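Local coordinates for protein lysine/ornithine decarboxylase (Vibrio vulnificus, PDB 2PLJ) that catalyses the decarboxylation of lysine and ornithine with a pyridoxal phosphate cofactor, yielding cadaverine and putrescine, at residues A122-K132 and G144-E155; D335-I343 and I381-T389. One frame throughout, in Å; residues are numbered along the deposited sequence.

Contact 1: A122-K132 and G144-E155; sequences ADLTIHTHPIK and GCNVFVVDNLNE
Strands 125-127 and 147-150 run side by side in parallel, their axes 5.0 Å apart at closest approach and 28° from alignment. One direct backbone bond joins them, from H127 N to V147 O at 2.9 Å. Beyond it a water bridges the two segments, accepting from V149 N and donating to H129 O.

The main polar grip comes from K132. Its chain bends at its last two torsions (chi3 -70°), which curls NZ back toward the neighbouring strand. NZ meets V149 O at 2.9 Å, almost in line with the carbonyl bond, and donates to H129 O as well. It also forms a salt bridge with E155 OE2 at 2.7 Å, on the anti side of the carboxylate. K132 N reaches the same oxygen on its syn side, at 2.8 Å, so two donors hold OE2. E155 OE1 is paired with K158. N152 OD1 caps the helix that carries E155 by accepting from E155 N.

Beside these bonds, carbon atoms and rings pack. F148 lies obliquely to the H127 ring, with centroids 5.3 Å apart and planes at 41°. The aliphatic part of K132 meets F148 through CD. I126 CG2 touches V147 CG1, and V149 CG2 lies 3.6 Å from T128 CA. Helix 134-143 links the two strands in a right-handed beta-alpha-beta crossover, and their pairing closes the beta/alpha barrel.

Contact 2: D335-I343 and I381-T389; sequences DARYPLTTI and IGRTMGAYT. With P3T ((4-{[(4-aminobutyl)amino]methyl}-5-hydroxy-6-methylpyridin-3-yl)methyl dihydrogen phosphate), chain D.
Y338 lays one face of its ring against M385. The sulfur SD sits 3.5 Å from the ring centroid, 15° off the normal and somewhat toward the rim, a Met-aromatic contact. The bend in the methionine chain (chi2 -70°) folds SD over the ring. At the far end of the tyrosine, OH touches T389 CG2 at 3.5 Å. A water at the ring edge bonds to this OH and donates to A387 O, joining the two segments.

Backbone bonds make a short antiparallel ladder. T341 and I381 are a hydrogen-bonded pair, T341 N to I381 O at 2.9 Å and I381 N to T341 O at 2.8 Å. L340 and G382 form the next, non-hydrogen-bonded pair. R383 N then donates to P339 O at 3.0 Å, and the angle at its hydrogen is 167°.

Apolar packing follows the ladder. T341 CG2 packs beside I381 CB on one face of the sheet, and P339 CB meets R383 CG at 4.0 Å. On the other face, L340 CD2 reaches over G382 CA.

Y388 carries the ligand contact of these segments. Its OH donates to phosphate oxygen OAF of P3T at 2.6 Å, while carbon CAI of the putrescine moiety lies over the centre of its ring. S217, R293 and G255 are among the residues that also bind P3T. The strand pair belongs to the beta domain, and the loop after it reaches the pyridoxal phosphate site, in the barrel-plus-beta-domain architecture of fold type III enzymes.

Overall arrangement
The two contacts lie on opposite sides of the chain's centre, with their own centres 32 Å apart and nearest atoms about 10 Å apart. They do not touch. Both segments of contact 1 precede those of contact 2 in the chain. Contact 1 joins strands 125-127 and 147-150 of the eight-stranded parallel barrel. Contact 2 joins strands 340-342 and 379-382 of the separate mixed sheet, so no sheet is shared. The bound P3T lies between the two regions: the side chain of T128 of contact 1 is about 5 Å from it, and Y388 of contact 2 is bonded to it. The barrel's own bonds to P3T come from residues such as S217, G255 and R293.

Contact 1: A122-K132 and G144-E155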
# COMPACT_ATOMS: atom_id res chain seq x y z
N ALA A 122 -1.40 17.95 -25.34
CA ALA A 122 -0.09 17.37 -25.02
C ALA A 122 0.98 18.45 -24.79
O ALA A 122 1.95 18.23 -24.06
CB ALA A 122 0.36 16.43 -26.13
N ASP A 123 0.80 19.62 -25.42
CA ASP A 123 1.79 20.70 -25.26
C ASP A 123 1.81 21.29 -23.85
O ASP A 123 2.74 22.07 -23.50
CB ASP A 123 1.64 21.77 -26.35
CG ASP A 123 0.35 22.56 -26.27
OD1 ASP A 123 -0.47 22.39 -25.35
OD2 ASP A 123 0.14 23.39 -27.19
N LEU A 124 0.83 20.92 -23.03
CA LEU A 124 0.82 21.35 -21.62
C LEU A 124 1.50 20.34 -20.69
O LEU A 124 1.47 20.52 -19.47
CB LEU A 124 -0.62 21.59 -21.12
CG LEU A 124 -1.40 22.74 -21.78
CD1 LEU A 124 -2.78 22.84 -21.11
CD2 LEU A 124 -0.67 24.04 -21.67
N THR A 125 2.11 19.32 -21.27
CA THR A 125 2.62 18.19 -20.49
C THR A 125 4.11 17.99 -20.66
O THR A 125 4.71 18.33 -21.70
CB THR A 125 1.87 16.85 -20.80
OG1 THR A 125 2.28 16.32 -22.07
CG2 THR A 125 0.32 17.03 -20.76
N ILE A 126 4.70 17.47 -19.59
CA ILE A 126 6.07 16.98 -19.64
C ILE A 126 6.08 15.58 -18.98
O ILE A 126 5.27 15.30 -18.07
CB ILE A 126 7.10 17.91 -18.91
CG1 ILE A 126 6.75 18.10 -17.43
CG2 ILE A 126 7.20 19.27 -19.63
CD1 ILE A 126 7.79 18.97 -16.66
N HIS A 127 6.99 14.72 -19.42
CA HIS A 127 7.09 13.37 -18.84
C HIS A 127 8.39 13.35 -18.04
O HIS A 127 9.44 13.71 -18.56
CB HIS A 127 7.09 12.32 -19.97
CG HIS A 127 6.93 10.92 -19.49
ND1 HIS A 127 7.91 10.27 -18.74
CD2 HIS A 127 5.95 10.02 -19.70
CE1 HIS A 127 7.50 9.04 -18.49
NE2 HIS A 127 6.34 8.85 -19.10
N THR A 128 8.31 13.07 -16.75
CA THR A 128 9.51 13.28 -15.92
C THR A 128 10.06 12.02 -15.28
O THR A 128 10.92 12.11 -14.40
CB THR A 128 9.25 14.34 -14.87
OG1 THR A 128 8.15 13.92 -14.09
CG2 THR A 128 9.02 15.74 -15.55
N HIS A 129 9.61 10.86 -15.73
CA HIS A 129 10.16 9.66 -15.09
C HIS A 129 11.56 9.47 -15.66
O HIS A 129 11.70 9.37 -16.88
CB HIS A 129 9.32 8.42 -15.37
CG HIS A 129 9.73 7.28 -14.49
ND1 HIS A 129 8.85 6.57 -13.71
CD2 HIS A 129 10.97 6.80 -14.21
CE1 HIS A 129 9.52 5.65 -13.03
NE2 HIS A 129 10.81 5.78 -13.31
N PRO A 130 12.61 9.48 -14.79
CA PRO A 130 13.96 9.36 -15.37
C PRO A 130 14.31 8.02 -15.98
O PRO A 130 15.27 7.95 -16.76
CB PRO A 130 14.91 9.66 -14.17
CG PRO A 130 14.02 10.36 -13.13
CD PRO A 130 12.65 9.67 -13.33
N ILE A 131 13.55 6.96 -15.67
CA ILE A 131 13.97 5.63 -16.14
C ILE A 131 12.81 4.91 -16.83
O ILE A 131 11.82 4.53 -16.18
CB ILE A 131 14.49 4.75 -14.98
CG1 ILE A 131 15.61 5.47 -14.23
CG2 ILE A 131 14.90 3.35 -15.53
CD1 ILE A 131 16.96 5.58 -14.94
N LYS A 132 12.95 4.75 -18.15
CA LYS A 132 11.79 4.41 -18.95
C LYS A 132 12.08 3.23 -19.85
O LYS A 132 13.18 3.11 -20.43
CB LYS A 132 11.37 5.60 -19.82
CG LYS A 132 10.93 6.87 -19.04
CD LYS A 132 10.90 8.15 -19.91
CE LYS A 132 12.33 8.61 -20.29
NZ LYS A 132 13.27 8.68 -19.11
N GLY A 144 1.57 12.72 -27.63
CA GLY A 144 2.17 13.95 -28.18
C GLY A 144 3.13 14.63 -27.20
O GLY A 144 3.79 15.65 -27.55
N CYS A 145 3.26 14.05 -26.02
CA CYS A 145 4.21 14.52 -25.02
C CYS A 145 5.61 14.22 -25.54
O CYS A 145 5.95 13.04 -25.77
CB CYS A 145 3.96 13.84 -23.67
SG CYS A 145 5.12 14.41 -22.41
N ASN A 146 6.42 15.26 -25.69
CA ASN A 146 7.75 15.11 -26.30
C ASN A 146 8.91 15.63 -25.45
O ASN A 146 10.04 15.78 -25.94
CB ASN A 146 7.77 15.76 -27.70
CG ASN A 146 7.36 17.23 -27.68
OD1 ASN A 146 7.51 17.92 -26.68
ND2 ASN A 146 6.82 17.71 -28.80
N VAL A 147 8.62 15.95 -24.18
CA VAL A 147 9.64 16.37 -23.23
C VAL A 147 9.84 15.22 -22.24
O VAL A 147 8.86 14.74 -21.62
CB VAL A 147 9.24 17.65 -22.44
CG1 VAL A 147 10.36 18.05 -21.42
CG2 VAL A 147 8.97 18.84 -23.39
N PHE A 148 11.09 14.78 -22.08
CA PHE A 148 11.42 13.64 -21.20
C PHE A 148 12.64 14.02 -20.37
O PHE A 148 13.34 14.99 -20.70
CB PHE A 148 11.75 12.39 -22.01
CG PHE A 148 10.57 11.87 -22.80
CD1 PHE A 148 9.66 10.98 -22.20
CD2 PHE A 148 10.37 12.30 -24.11
CE1 PHE A 148 8.55 10.52 -22.89
CE2 PHE A 148 9.27 11.83 -24.84
CZ PHE A 148 8.34 10.95 -24.24
N VAL A 149 12.89 13.23 -19.33
CA VAL A 149 14.02 13.48 -18.44
C VAL A 149 15.04 12.35 -18.60
O VAL A 149 14.65 11.17 -18.73
CB VAL A 149 13.54 13.52 -16.95
CG1 VAL A 149 14.74 13.33 -15.96
CG2 VAL A 149 12.72 14.79 -16.65
N VAL A 150 16.32 12.70 -18.57
CA VAL A 150 17.39 11.71 -18.44
C VAL A 150 18.33 12.12 -17.32
O VAL A 150 18.50 13.32 -17.07
CB VAL A 150 18.16 11.49 -19.76
CG1 VAL A 150 17.20 10.98 -20.84
CG2 VAL A 150 18.90 12.76 -20.21
N ASP A 151 18.93 11.14 -16.67
CA ASP A 151 20.00 11.43 -15.70
C ASP A 151 21.23 10.53 -15.87
O ASP A 151 22.12 10.49 -15.00
CB ASP A 151 19.43 11.39 -14.27
CG ASP A 151 19.17 9.96 -13.75
OD1 ASP A 151 19.48 8.96 -14.46
OD2 ASP A 151 18.67 9.86 -12.61
N ASN A 152 21.29 9.82 -16.99
CA ASN A 152 22.43 8.97 -17.26
C ASN A 152 22.54 8.62 -18.75
O ASN A 152 21.58 8.79 -19.52
CB ASN A 152 22.41 7.74 -16.32
CG ASN A 152 21.39 6.70 -16.74
OD1 ASN A 152 21.57 6.03 -17.75
ND2 ASN A 152 20.32 6.54 -15.94
N LEU A 153 23.72 8.14 -19.14
CA LEU A 153 24.01 7.87 -20.53
C LEU A 153 23.23 6.67 -21.09
O LEU A 153 22.91 6.65 -22.29
CB LEU A 153 25.52 7.70 -20.74
CG LEU A 153 26.32 9.02 -20.66
CD1 LEU A 153 27.85 8.77 -20.67
CD2 LEU A 153 25.94 10.00 -21.78
N ASN A 154 22.94 5.70 -20.23
CA ASN A 154 22.15 4.52 -20.61
C ASN A 154 20.75 4.97 -21.04
O ASN A 154 20.23 4.54 -22.06
CB ASN A 154 22.11 3.56 -19.42
CG ASN A 154 21.24 2.32 -19.66
OD1 ASN A 154 20.00 2.38 -19.57
ND2 ASN A 154 21.89 1.18 -19.87
N GLU A 155 20.16 5.86 -20.25
CA GLU A 155 18.88 6.45 -20.60
C GLU A 155 18.96 7.30 -21.88
O GLU A 155 18.09 7.20 -22.76
CB GLU A 155 18.34 7.28 -19.44
CG GLU A 155 16.84 7.56 -19.55
CD GLU A 155 15.98 6.32 -19.22
OE1 GLU A 155 16.55 5.28 -18.75
OE2 GLU A 155 14.75 6.39 -19.45
O HOH W 1 4.95 17.88 -24.45
O HOH W 2 10.98 11.17 -18.81
O HOH W 3 17.89 8.61 -16.66

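Contact 2: D335-I343 and I381-T389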
# COMPACT_ATOMS: atom_id res chain seq x y z
N ASP A 335 5.62 8.65 5.58
CA ASP A 335 6.11 9.06 6.91
C ASP A 335 5.17 10.15 7.46
O ASP A 335 5.60 11.12 8.08
CB ASP A 335 7.57 9.56 6.80
CG ASP A 335 8.23 9.83 8.14
OD1 ASP A 335 7.99 9.07 9.10
OD2 ASP A 335 9.01 10.80 8.23
N ALA A 336 3.87 9.98 7.20
CA ALA A 336 2.93 11.07 7.41
C ALA A 336 2.34 11.11 8.82
O ALA A 336 2.37 10.12 9.57
CB ALA A 336 1.80 10.98 6.39
N ARG A 337 1.76 12.26 9.16
CA ARG A 337 0.96 12.41 10.37
C ARG A 337 -0.11 13.46 10.05
O ARG A 337 0.23 14.60 9.67
CB ARG A 337 1.80 12.85 11.57
CG ARG A 337 0.99 12.82 12.85
CD ARG A 337 1.77 13.33 14.05
NE ARG A 337 0.95 13.24 15.26
CZ ARG A 337 1.28 12.54 16.35
NH1 ARG A 337 2.44 11.87 16.42
NH2 ARG A 337 0.46 12.52 17.40
N TYR A 338 -1.38 13.07 10.18
CA TYR A 338 -2.48 13.96 9.81
C TYR A 338 -3.22 14.44 11.04
O TYR A 338 -3.43 13.65 11.97
CB TYR A 338 -3.49 13.27 8.85
CG TYR A 338 -2.81 12.52 7.72
CD1 TYR A 338 -2.42 13.20 6.56
CD2 TYR A 338 -2.54 11.15 7.84
CE1 TYR A 338 -1.74 12.54 5.53
CE2 TYR A 338 -1.87 10.45 6.81
CZ TYR A 338 -1.48 11.17 5.66
OH TYR A 338 -0.86 10.48 4.66
N PRO A 339 -3.70 15.70 11.01
CA PRO A 339 -4.60 16.14 12.10
C PRO A 339 -5.86 15.28 12.05
O PRO A 339 -6.38 15.02 10.97
CB PRO A 339 -4.94 17.60 11.75
CG PRO A 339 -3.96 18.00 10.64
CD PRO A 339 -3.53 16.73 9.96
N LEU A 340 -6.31 14.83 13.21
CA LEU A 340 -7.52 13.99 13.34
C LEU A 340 -8.48 14.65 14.32
O LEU A 340 -8.06 15.22 15.33
CB LEU A 340 -7.15 12.59 13.84
CG LEU A 340 -6.21 11.73 12.97
CD1 LEU A 340 -5.74 10.49 13.74
CD2 LEU A 340 -6.86 11.37 11.64
N THR A 341 -9.77 14.55 14.02
CA THR A 341 -10.78 15.07 14.92
C THR A 341 -12.02 14.17 14.88
O THR A 341 -12.06 13.17 14.13
CB THR A 341 -11.07 16.59 14.64
OG1 THR A 341 -11.83 17.16 15.72
CG2 THR A 341 -11.79 16.81 13.30
N THR A 342 -13.00 14.51 15.70
CA THR A 342 -14.26 13.79 15.71
C THR A 342 -15.36 14.82 15.65
O THR A 342 -15.15 15.98 16.03
CB THR A 342 -14.41 12.94 17.01
OG1 THR A 342 -14.19 13.79 18.15
CG2 THR A 342 -13.38 11.82 17.00
N ILE A 343 -16.53 14.43 15.15
CA ILE A 343 -17.69 15.32 15.18
C ILE A 343 -18.10 15.51 16.63
O ILE A 343 -18.28 16.64 17.08
CB ILE A 343 -18.84 14.84 14.27
CG1 ILE A 343 -18.42 14.95 12.79
CG2 ILE A 343 -20.15 15.65 14.55
CD1 ILE A 343 -19.34 14.23 11.83
N ILE A 381 -12.45 12.17 11.51
CA ILE A 381 -12.20 13.04 10.35
C ILE A 381 -10.70 13.29 10.29
O ILE A 381 -10.09 13.58 11.32
CB ILE A 381 -12.94 14.41 10.52
CG1 ILE A 381 -14.45 14.26 10.87
CG2 ILE A 381 -12.70 15.34 9.33
CD1 ILE A 381 -15.24 13.24 10.04
N GLY A 382 -10.12 13.17 9.10
CA GLY A 382 -8.71 13.48 8.88
C GLY A 382 -8.56 14.68 7.96
O GLY A 382 -9.31 14.81 6.97
N ARG A 383 -7.64 15.59 8.29
CA ARG A 383 -7.41 16.77 7.44
C ARG A 383 -6.12 16.63 6.64
O ARG A 383 -5.21 15.88 7.03
CB ARG A 383 -7.31 18.08 8.24
CG ARG A 383 -8.20 18.21 9.49
CD ARG A 383 -9.67 18.26 9.16
NE ARG A 383 -10.09 19.42 8.37
CZ ARG A 383 -10.57 20.57 8.88
NH1 ARG A 383 -10.64 20.76 10.20
NH2 ARG A 383 -10.94 21.55 8.06
N THR A 384 -6.01 17.45 5.58
CA THR A 384 -4.82 17.45 4.72
C THR A 384 -4.61 16.02 4.17
O THR A 384 -3.48 15.50 4.10
CB THR A 384 -3.54 17.95 5.46
OG1 THR A 384 -3.90 18.92 6.47
CG2 THR A 384 -2.55 18.57 4.47
N MET A 385 -5.71 15.41 3.75
CA MET A 385 -5.72 14.02 3.29
C MET A 385 -5.66 13.83 1.76
O MET A 385 -6.01 12.77 1.23
CB MET A 385 -6.93 13.26 3.89
CG MET A 385 -6.82 13.01 5.39
SD MET A 385 -5.53 11.79 5.73
CE MET A 385 -6.31 10.30 5.14
N GLY A 386 -5.17 14.87 1.05
CA GLY A 386 -5.26 14.84 -0.41
C GLY A 386 -4.11 14.16 -1.13
O GLY A 386 -4.29 13.63 -2.24
N ALA A 387 -2.91 14.21 -0.55
CA ALA A 387 -1.70 13.83 -1.28
C ALA A 387 -1.09 12.55 -0.71
O ALA A 387 -0.90 12.47 0.51
CB ALA A 387 -0.66 14.99 -1.23
N TYR A 388 -0.78 11.57 -1.58
CA TYR A 388 -0.12 10.31 -1.16
C TYR A 388 -0.95 9.63 -0.05
O TYR A 388 -0.41 9.22 1.00
CB TYR A 388 1.35 10.54 -0.73
CG TYR A 388 2.11 11.39 -1.73
CD1 TYR A 388 2.46 10.88 -2.99
CD2 TYR A 388 2.46 12.73 -1.42
CE1 TYR A 388 3.17 11.66 -3.91
CE2 TYR A 388 3.18 13.54 -2.34
CZ TYR A 388 3.49 13.00 -3.60
OH TYR A 388 4.17 13.75 -4.51
N THR A 389 -2.25 9.54 -0.31
CA THR A 389 -3.20 8.88 0.61
C THR A 389 -3.92 7.76 -0.17
O THR A 389 -3.42 6.63 -0.25
CB THR A 389 -4.16 9.93 1.25
OG1 THR A 389 -4.75 10.73 0.19
CG2 THR A 389 -3.38 10.85 2.22
OAE P3T D . 5.32 18.60 -4.83
PAU P3T D . 5.58 17.13 -4.30
OAF P3T D . 4.21 16.31 -4.25
OAC P3T D . 6.33 17.05 -2.98
OAP P3T D . 6.46 16.28 -5.36
CAM P3T D . 5.91 16.08 -6.73
CAS P3T D . 7.06 15.48 -7.55
CAH P3T D . 7.54 16.33 -8.55
NAO P3T D . 8.55 15.94 -9.33
CAQ P3T D . 9.16 14.77 -9.17
CAA P3T D . 10.35 14.40 -10.09
CAR P3T D . 8.75 13.88 -8.15
OAD P3T D . 9.37 12.70 -8.03
CAT P3T D . 7.68 14.24 -7.31
CAG P3T D . 7.22 13.32 -6.32
NAN P3T D . 8.04 12.39 -5.85
CAL P3T D . 7.71 11.33 -4.85
CAK P3T D . 6.98 11.87 -3.61
CAJ P3T D . 6.64 10.63 -2.73
CAI P3T D . 5.90 11.05 -1.45
NAB P3T D . 5.75 9.92 -0.50
O HOH W 4 0.37 12.02 2.92